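PDB 3CZ5: Two-component response regulator, LuxR family from Aurantimonas sp., which probably regulates transcription through a LuxR-type DNA-binding domain; this construct holds mainly the receiver domain, where phosphorylation is expected to act as the switch. Local coordinates for residues A113-V116 and Q117-A121; R127-S130 and P131-Q135; L95-E99 and A100-G104; V55-D58 and L59-G63. All coordinates share one frame; numbering follows the deposited sequence.

How the contacts relate
From the N terminus, contact 4 comes first: the end of the central strand 54-57 turns into the loop with the predicted phosphorylation site. Contact 3 closes helix 91-99 and turns the chain into strand 104-107. Contact 1 is a turn of helix 114-122, and contact 2 carries the short strand 128-129 into helix 131-142. The four lie in series; none nests in or crosses another. Contacts 1 and 2 pack directly, A118 against A128 and E114 beside S130 and P131. A probable hydrogen bond from A128 N to S103 O joins contacts 2 and 3. I119 CD1 approaches V56 CG2, bringing contact 1 against the strand of contact 4.

Contact 1: residues A113-V116 and Q117-A121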
loop_
_atom_site.group_PDB
_atom_site.type_symbol
_atom_site.label_atom_id
_atom_site.label_comp_id
_atom_site.label_asym_id
_atom_site.label_seq_id
_atom_site.Cartn_x
_atom_site.Cartn_y
_atom_site.Cartn_z
ATOM N N ALA A 113 -7.992 11.395 3.486
ATOM C CA ALA A 113 -9.107 10.420 3.327
ATOM C C ALA A 113 -8.713 9.280 2.395
ATOM O O ALA A 113 -9.087 8.122 2.609
ATOM C CB ALA A 113 -10.326 11.068 2.804
ATOM N N GLU A 114 -7.928 9.615 1.381
ATOM C CA GLU A 114 -7.523 8.689 0.344
ATOM C C GLU A 114 -7.123 7.291 0.843
ATOM O O GLU A 114 -7.549 6.197 0.311
ATOM C CB GLU A 114 -6.357 9.302 -0.406
ATOM C CG GLU A 114 -6.858 10.293 -1.372
ATOM C CD GLU A 114 -7.776 9.657 -2.397
ATOM O OE1 GLU A 114 -7.792 8.362 -2.520
ATOM O OE2 GLU A 114 -8.441 10.473 -3.097
ATOM N N LEU A 115 -6.273 7.344 1.859
ATOM C CA LEU A 115 -5.734 6.186 2.431
ATOM C C LEU A 115 -6.892 5.233 2.782
ATOM O O LEU A 115 -6.965 4.107 2.267
ATOM C CB LEU A 115 -4.925 6.618 3.643
ATOM C CG LEU A 115 -4.358 5.375 4.262
ATOM C CD1 LEU A 115 -3.778 4.480 3.128
ATOM C CD2 LEU A 115 -3.329 5.686 5.283
ATOM N N VAL A 116 -7.833 5.672 3.626
ATOM C CA VAL A 116 -8.800 4.708 4.067
ATOM C C VAL A 116 -9.682 4.278 2.920
ATOM O O VAL A 116 -9.819 3.106 2.652
ATOM C CB VAL A 116 -9.603 5.201 5.177
ATOM C CG1 VAL A 116 -10.942 4.452 5.177
ATOM C CG2 VAL A 116 -8.847 4.983 6.462
ATOM N N GLN A 117 -10.237 5.216 2.187
ATOM C CA GLN A 117 -10.920 4.859 0.928
ATOM C C GLN A 117 -10.216 3.772 0.092
ATOM O O GLN A 117 -10.817 2.717 -0.222
ATOM C CB GLN A 117 -11.073 6.081 0.029
ATOM C CG GLN A 117 -11.688 7.242 0.656
ATOM C CD GLN A 117 -13.126 7.114 0.491
ATOM O OE1 GLN A 117 -13.582 6.468 -0.467
ATOM N NE2 GLN A 117 -13.899 7.700 1.419
ATOM N N ALA A 118 -8.974 4.043 -0.312
ATOM C CA ALA A 118 -8.185 3.021 -1.006
ATOM C C ALA A 118 -8.252 1.677 -0.270
ATOM O O ALA A 118 -8.756 0.688 -0.786
ATOM C CB ALA A 118 -6.771 3.463 -1.103
ATOM N N ILE A 119 -7.738 1.618 0.940
ATOM C CA ILE A 119 -7.901 0.384 1.704
ATOM C C ILE A 119 -9.346 -0.249 1.558
ATOM O O ILE A 119 -9.488 -1.472 1.342
ATOM C CB ILE A 119 -7.657 0.675 3.165
ATOM C CG1 ILE A 119 -6.203 0.969 3.398
ATOM C CG2 ILE A 119 -8.107 -0.464 4.070
ATOM C CD1 ILE A 119 -5.960 1.514 4.806
ATOM N N GLU A 120 -10.370 0.597 1.719
ATOM C CA GLU A 120 -11.761 0.211 1.625
ATOM C C GLU A 120 -12.065 -0.461 0.291
ATOM O O GLU A 120 -12.641 -1.561 0.259
ATOM C CB GLU A 120 -12.685 1.419 1.751
ATOM C CG GLU A 120 -12.466 2.222 3.010
ATOM C CD GLU A 120 -13.784 2.685 3.681
ATOM O OE1 GLU A 120 -14.047 2.213 4.836
ATOM O OE2 GLU A 120 -14.536 3.508 3.055
ATOM N N ALA A 121 -11.685 0.197 -0.799
ATOM C CA ALA A 121 -11.918 -0.310 -2.156
ATOM C C ALA A 121 -11.141 -1.514 -2.530
ATOM O O ALA A 121 -11.587 -2.257 -3.401
ATOM C CB ALA A 121 -11.574 0.717 -3.149
#
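The N-terminal part of helix 114-122, the last helix of the receiver domain's alternating beta-alpha fold, joins A113-V116 to Q117-A121 through i to i+4 backbone bonds. A118 N meets E114 O at 2.7 Å with an N-H...O angle of 163°, and I119 N reaches L115 O at 2.9 Å. The bond from Q117 N to A113 O is longer, 3.2 Å. All three donors come in nearly end-on to their carbonyls. E120 N and V116 O continue the series, but the placing of V116 O is less sure.

Along the inner side, L115 and I119 lie one turn apart and their side chains slant across each other, CD1 to CD1 at 4.0 Å. L115 has CG opposite its backbone N (chi1 180°), whereas I119 sends CG1 back beside its own N (chi1 -70°), and this brings the two CD1 methyls together. The pair packs on L83 and I25; the buried A118 methyl also meets L83, while L115 additionally touches F85 and Y21. On the outer side, V116 CG1 lies alongside the E120 side chain, 3.7 Å from its CD. The carboxylate of E120 has its polar partner in R28, with which OE1 forms a salt bridge, so the outer surface of the helix is tied to the residues that follow helix 15-25. This is an amphipathic helix as it occurs in the crossover of a beta-alpha-beta unit, here between parallel strands 104-107 and 128-129 of a CheY-like receiver domain.

Contact 2: residues R127-S130 and P131-Q135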
loop_
_atom_site.group_PDB
_atom_site.type_symbol
_atom_site.label_atom_id
_atom_site.label_comp_id
_atom_site.label_asym_id
_atom_site.label_seq_id
_atom_site.Cartn_x
_atom_site.Cartn_y
_atom_site.Cartn_z
ATOM N N ARG A 127 -9.222 -1.929 -7.610
ATOM C CA ARG A 127 -7.866 -1.410 -7.651
ATOM C C ARG A 127 -7.832 0.080 -7.266
ATOM O O ARG A 127 -8.604 0.879 -7.795
ATOM C CB ARG A 127 -7.351 -1.630 -9.063
ATOM C CG ARG A 127 -5.875 -1.830 -9.194
ATOM C CD ARG A 127 -5.436 -1.605 -10.606
ATOM N NE ARG A 127 -6.205 -2.427 -11.530
ATOM C CZ ARG A 127 -6.026 -3.736 -11.673
ATOM N NH1 ARG A 127 -5.102 -4.360 -10.936
ATOM N NH2 ARG A 127 -6.766 -4.412 -12.560
ATOM N N ALA A 128 -6.968 0.469 -6.340
ATOM C CA ALA A 128 -7.083 1.809 -5.787
ATOM C C ALA A 128 -5.943 2.696 -6.252
ATOM O O ALA A 128 -4.764 2.292 -6.258
ATOM C CB ALA A 128 -7.195 1.790 -4.289
ATOM N N MET A 129 -6.339 3.913 -6.640
ATOM C CA MET A 129 -5.495 4.943 -7.267
ATOM C C MET A 129 -5.944 6.306 -6.755
ATOM O O MET A 129 -7.033 6.762 -7.063
ATOM C CB MET A 129 -5.691 4.920 -8.797
ATOM C CG MET A 129 -4.453 4.539 -9.567
ATOM S SD MET A 129 -4.735 4.265 -11.306
ATOM C CE MET A 129 -6.095 3.162 -11.146
ATOM N N SER A 130 -5.142 7.016 -5.994
ATOM C CA SER A 130 -5.548 8.382 -5.843
ATOM C C SER A 130 -5.663 9.149 -7.238
ATOM O O SER A 130 -5.100 8.735 -8.287
ATOM C CB SER A 130 -4.670 9.092 -4.818
ATOM O OG SER A 130 -3.339 8.978 -5.188
ATOM N N PRO A 131 -6.453 10.248 -7.238
ATOM C CA PRO A 131 -6.672 11.160 -8.337
ATOM C C PRO A 131 -5.391 11.571 -9.020
ATOM O O PRO A 131 -5.259 11.490 -10.233
ATOM C CB PRO A 131 -7.250 12.369 -7.646
ATOM C CG PRO A 131 -7.314 12.067 -6.247
ATOM C CD PRO A 131 -7.336 10.615 -6.124
ATOM N N ASP A 132 -4.440 12.046 -8.257
ATOM C CA ASP A 132 -3.269 12.607 -8.908
ATOM C C ASP A 132 -2.573 11.578 -9.773
ATOM O O ASP A 132 -2.091 11.889 -10.862
ATOM C CB ASP A 132 -2.334 13.184 -7.876
ATOM C CG ASP A 132 -2.053 12.217 -6.758
ATOM O OD1 ASP A 132 -0.878 12.021 -6.578
ATOM O OD2 ASP A 132 -2.916 11.679 -6.012
ATOM N N ILE A 133 -2.577 10.324 -9.373
ATOM C CA ILE A 133 -1.901 9.328 -10.194
ATOM C C ILE A 133 -2.754 8.811 -11.348
ATOM O O ILE A 133 -2.249 8.578 -12.467
ATOM C CB ILE A 133 -1.405 8.184 -9.334
ATOM C CG1 ILE A 133 0.038 8.466 -8.902
ATOM C CG2 ILE A 133 -1.538 6.849 -10.057
ATOM C CD1 ILE A 133 0.177 8.086 -7.499
ATOM N N ALA A 134 -4.044 8.660 -11.084
ATOM C CA ALA A 134 -4.992 8.343 -12.152
ATOM C C ALA A 134 -4.839 9.355 -13.260
ATOM O O ALA A 134 -4.827 9.021 -14.439
ATOM C CB ALA A 134 -6.382 8.392 -11.636
ATOM N N GLN A 135 -4.762 10.620 -12.860
ATOM C CA GLN A 135 -4.622 11.716 -13.798
ATOM C C GLN A 135 -3.334 11.506 -14.588
ATOM O O GLN A 135 -3.379 11.617 -15.825
ATOM C CB GLN A 135 -4.561 13.036 -13.054
ATOM C CG GLN A 135 -4.741 14.203 -13.957
ATOM C CD GLN A 135 -6.162 14.282 -14.516
ATOM O OE1 GLN A 135 -7.067 13.558 -14.083
ATOM N NE2 GLN A 135 -6.359 15.174 -15.482
#
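S130 OG is held from several directions: it donates to D132 OD2 at 2.9 Å, and it also bonds the backbone N of T107 and, weakly, the hydroxyl of S110. It meets OD2 from above the carboxylate plane, 35° out of it. Both side chains swing their polar ends into the crowded position between backbone N and carbonyl carbon (chi1 56° for S130, 50° for D132), which brings them together just as the helix begins. D132 is bound further by T107 OG1 at OD1 and S110 OG at OD2, so its carboxylate is pinned at both oxygens.

The carbonyl of S130 starts the helical bonding. A134 N reaches S130 O at 3.0 Å, nearly straight, while the bond from I133 N at 3.2 Å is weak and bent. Next to the polar cluster, M129 CG lies 3.8 Å from I133 CG2, the two side chains crossing at about a right angle, and SD comes to lie beside A134, 4.2 Å from its CA. I133 packs on Y105 and T107. Strand 128-129 is the edge strand beside 104-107; A128 packs on A118 and I122 of helix 114-122, S130 just after the strand touches E114, and helix 131-142 follows.

Contact 3: residues L95-E99 and A100-G104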
loop_
_atom_site.group_PDB
_atom_site.type_symbol
_atom_site.label_atom_id
_atom_site.label_comp_id
_atom_site.label_asym_id
_atom_site.label_seq_id
_atom_site.Cartn_x
_atom_site.Cartn_y
_atom_site.Cartn_z
ATOM N N LEU A 95 2.755 2.152 -12.505
ATOM C CA LEU A 95 2.672 1.014 -13.445
ATOM C C LEU A 95 3.506 -0.162 -12.958
ATOM O O LEU A 95 3.052 -1.283 -12.960
ATOM C CB LEU A 95 3.173 1.373 -14.829
ATOM C CG LEU A 95 2.216 2.399 -15.390
ATOM C CD1 LEU A 95 2.896 3.184 -16.580
ATOM C CD2 LEU A 95 0.900 1.696 -15.725
ATOM N N LYS A 96 4.746 0.085 -12.596
ATOM C CA LYS A 96 5.603 -0.955 -12.086
ATOM C C LYS A 96 4.876 -1.690 -10.955
ATOM O O LYS A 96 4.729 -2.940 -10.991
ATOM C CB LYS A 96 6.849 -0.296 -11.514
ATOM C CG LYS A 96 8.128 -0.978 -11.891
ATOM C CD LYS A 96 9.229 0.063 -12.194
ATOM C CE LYS A 96 10.040 -0.255 -13.483
ATOM N NZ LYS A 96 10.867 0.931 -13.847
ATOM N N ALA A 97 4.430 -0.889 -9.967
ATOM C CA ALA A 97 3.966 -1.364 -8.706
ATOM C C ALA A 97 2.904 -2.233 -9.161
ATOM O O ALA A 97 2.829 -3.384 -8.722
ATOM C CB ALA A 97 3.395 -0.267 -7.887
ATOM N N PHE A 98 2.070 -1.731 -10.075
ATOM C CA PHE A 98 0.952 -2.589 -10.541
ATOM C C PHE A 98 1.419 -3.868 -11.211
ATOM O O PHE A 98 0.887 -4.928 -10.937
ATOM C CB PHE A 98 -0.099 -1.891 -11.397
ATOM C CG PHE A 98 -0.978 -0.960 -10.610
ATOM C CD1 PHE A 98 -1.862 -1.449 -9.632
ATOM C CD2 PHE A 98 -0.928 0.444 -10.816
ATOM C CE1 PHE A 98 -2.699 -0.531 -8.877
ATOM C CE2 PHE A 98 -1.742 1.328 -10.082
ATOM C CZ PHE A 98 -2.596 0.850 -9.128
ATOM N N GLU A 99 2.441 -3.783 -12.050
ATOM C CA GLU A 99 2.803 -4.898 -12.894
ATOM C C GLU A 99 3.347 -5.898 -11.874
ATOM O O GLU A 99 3.182 -7.106 -12.040
ATOM C CB GLU A 99 3.740 -4.427 -14.058
ATOM C CG GLU A 99 4.729 -5.403 -14.644
ATOM C CD GLU A 99 5.913 -4.677 -15.336
ATOM O OE1 GLU A 99 6.075 -3.435 -15.116
ATOM O OE2 GLU A 99 6.684 -5.335 -16.104
ATOM N N ALA A 100 3.853 -5.384 -10.753
ATOM C CA ALA A 100 4.335 -6.265 -9.698
ATOM C C ALA A 100 3.268 -6.940 -8.862
ATOM O O ALA A 100 3.605 -7.785 -8.054
ATOM C CB ALA A 100 5.264 -5.551 -8.764
ATOM N N GLY A 101 2.003 -6.578 -8.971
ATOM C CA GLY A 101 1.011 -7.185 -8.048
ATOM C C GLY A 101 0.304 -6.289 -7.032
ATOM O O GLY A 101 -0.638 -6.720 -6.377
ATOM N N ALA A 102 0.760 -5.038 -6.887
ATOM C CA ALA A 102 0.130 -4.124 -5.964
ATOM C C ALA A 102 -1.279 -3.913 -6.413
ATOM O O ALA A 102 -1.547 -3.774 -7.578
ATOM C CB ALA A 102 0.855 -2.826 -5.924
ATOM N N SER A 103 -2.226 -3.823 -5.508
ATOM C CA SER A 103 -3.575 -3.578 -5.929
ATOM C C SER A 103 -3.954 -2.137 -5.762
ATOM O O SER A 103 -5.051 -1.752 -5.993
ATOM C CB SER A 103 -4.535 -4.430 -5.146
ATOM O OG SER A 103 -3.867 -5.491 -4.571
ATOM N N GLY A 104 -3.029 -1.327 -5.341
ATOM C CA GLY A 104 -3.398 0.080 -5.089
ATOM C C GLY A 104 -2.149 0.953 -5.090
ATOM O O GLY A 104 -1.081 0.516 -4.710
#
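Three backbone hydrogen bonds carry the chain from L95-E99 into A100-G104. A100 N completes the last regular turn by bonding K96 O at 2.6 Å. Two bonds then run back into that turn: G101 N to F98 O at 2.8 Å, and A102 N to A97 O at 3.2 Å. Neither of these donors lies in the plane of its carbonyl; G101 N stands 60° above that of F98, since the chain is already peeling off the helix. G101 makes the reversal with a phi of 114°, where a side chain would press on the carbonyl oxygen of A100.

The apolar contact runs alongside the second of these bonds, with A97 CB 4.1 Å from A102 CB. A97 and A100 also rest on I67 of helix 66-76.

Aromatic packing covers the outgoing chain. F98 holds CG next to its own backbone N (chi1 -72°), and the ring reaches past the turn until CE1 lies 3.6 Å from G104 N. The carbonyl of S103 sits at the ring edge, its oxygen in the ring plane. Y105 and the side chain of R127 touch the same ring. Paired bonds from G101 and A102 around a residue with positive phi form a Schellman motif, the helix C-cap that here leads helix 91-99 into parallel strand 104-107 of the receiver fold.

Contact 4: residues V55-D58 and L59-G63; sequences VVMD and LTLPG. With PO4 (phosphate ion), chain E.
D58 and the loop L59-T60 behind it form an anion-binding turn at the C-terminal end of strand 54-57, in the middle of the parallel sheet, where response regulators keep their phosphorylation site. Two consecutive backbone N-H groups converge on one oxygen of a bound phosphate: L59 N to PO4 O3 at 2.8 Å and T60 N to the same O3 at 3.1 Å. Both bonds are somewhat bent, with N-H...O angles of 147° and 139°. K108 NZ and T86 OG1 also bond the phosphate.

D58 lies beside it with CG close to its own backbone N (chi1 -73°). The carboxylate faces the ion without bonding it; OD2 is 3.5 Å from PO4 O4, and the phosphorus remains 4.1 Å from D58 OD2. OD1 forms a salt bridge with K108, which therefore spans aspartate and phosphate, while OD2 is near D12 and D13, an acidic group of the kind that holds magnesium in relatives. Beside the aspartate, L61 CD2 rests 4.0 Å from D58 CB, and L61 also packs on V11.

D58 is the predicted acceptor and is unmodified here. The phosphate, probably from the crystallisation liquor, sits where a phosphoryl group might be stabilised, consistent with amide, lysine and threonine groups that would hold the oxygens of an aspartyl phosphate.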
loop_
_atom_site.group_PDB
_atom_site.type_symbol
_atom_site.label_atom_id
_atom_site.label_comp_id
_atom_site.label_asym_id
_atom_site.label_seq_id
_atom_site.Cartn_x
_atom_site.Cartn_y
_atom_site.Cartn_z
ATOM N N VAL A 55 -1.884 -5.310 3.190
ATOM C CA VAL A 55 -0.695 -4.624 3.672
ATOM C C VAL A 55 -0.553 -3.275 3.004
ATOM O O VAL A 55 -0.821 -3.155 1.824
ATOM C CB VAL A 55 0.550 -5.496 3.511
ATOM C CG1 VAL A 55 0.344 -6.551 2.458
ATOM C CG2 VAL A 55 1.782 -4.657 3.264
ATOM N N VAL A 56 -0.235 -2.254 3.792
ATOM C CA VAL A 56 0.111 -0.922 3.298
ATOM C C VAL A 56 1.591 -0.580 3.438
ATOM O O VAL A 56 2.119 -0.529 4.555
ATOM C CB VAL A 56 -0.534 0.159 4.116
ATOM C CG1 VAL A 56 0.064 1.566 3.711
ATOM C CG2 VAL A 56 -2.045 0.095 3.970
ATOM N N MET A 57 2.244 -0.251 2.320
ATOM C CA MET A 57 3.749 -0.164 2.245
ATOM C C MET A 57 4.295 1.125 1.611
ATOM O O MET A 57 3.716 1.577 0.631
ATOM C CB MET A 57 4.243 -1.335 1.377
ATOM C CG MET A 57 5.351 -2.010 2.041
ATOM S SD MET A 57 5.987 -3.480 1.360
ATOM C CE MET A 57 7.566 -3.132 2.007
ATOM N N ASP A 58 5.397 1.691 2.109
ATOM C CA ASP A 58 6.065 2.715 1.373
ATOM C C ASP A 58 6.582 2.189 0.013
ATOM O O ASP A 58 6.732 0.974 -0.251
ATOM C CB ASP A 58 7.318 3.098 2.084
ATOM C CG ASP A 58 7.073 3.891 3.316
ATOM O OD1 ASP A 58 5.871 4.182 3.634
ATOM O OD2 ASP A 58 8.131 4.225 3.938
ATOM N N LEU A 59 6.937 3.106 -0.859
ATOM C CA LEU A 59 7.611 2.683 -2.050
ATOM C C LEU A 59 9.098 2.632 -1.702
ATOM O O LEU A 59 9.887 1.876 -2.285
ATOM C CB LEU A 59 7.380 3.725 -3.104
ATOM C CG LEU A 59 8.063 3.440 -4.430
ATOM C CD1 LEU A 59 7.325 2.339 -5.200
ATOM C CD2 LEU A 59 8.037 4.768 -5.206
ATOM N N THR A 60 9.465 3.436 -0.720
ATOM C CA THR A 60 10.834 3.648 -0.422
ATOM C C THR A 60 11.111 3.072 0.936
ATOM O O THR A 60 10.470 3.477 1.930
ATOM C CB THR A 60 11.192 5.118 -0.448
ATOM O OG1 THR A 60 10.768 5.655 -1.692
ATOM C CG2 THR A 60 12.681 5.269 -0.389
ATOM N N LEU A 61 12.086 2.148 0.989
ATOM C CA LEU A 61 12.359 1.432 2.212
ATOM C C LEU A 61 13.851 1.266 2.417
ATOM O O LEU A 61 14.613 1.149 1.447
ATOM C CB LEU A 61 11.667 0.074 2.131
ATOM C CG LEU A 61 10.144 -0.001 2.272
ATOM C CD1 LEU A 61 9.707 -1.442 2.176
ATOM C CD2 LEU A 61 9.906 0.553 3.645
ATOM N N PRO A 62 14.291 1.277 3.687
ATOM C CA PRO A 62 15.718 1.026 3.877
ATOM C C PRO A 62 15.910 -0.449 3.428
ATOM O O PRO A 62 15.316 -1.393 4.044
ATOM C CB PRO A 62 15.951 1.288 5.364
ATOM C CG PRO A 62 14.618 0.988 6.007
ATOM C CD PRO A 62 13.508 1.134 4.925
ATOM N N GLY A 63 16.685 -0.637 2.353
ATOM C CA GLY A 63 16.795 -1.932 1.685
ATOM C C GLY A 63 15.973 -1.896 0.413
ATOM O O GLY A 63 15.762 -0.852 -0.198
HETATM P P PO4 E . 7.835 6.802 0.760
HETATM O O1 PO4 E . 8.431 8.011 0.128
HETATM O O2 PO4 E . 6.687 7.036 1.717
HETATM O O3 PO4 E . 7.436 5.802 -0.288
HETATM O O4 PO4 E . 9.121 6.340 1.394
#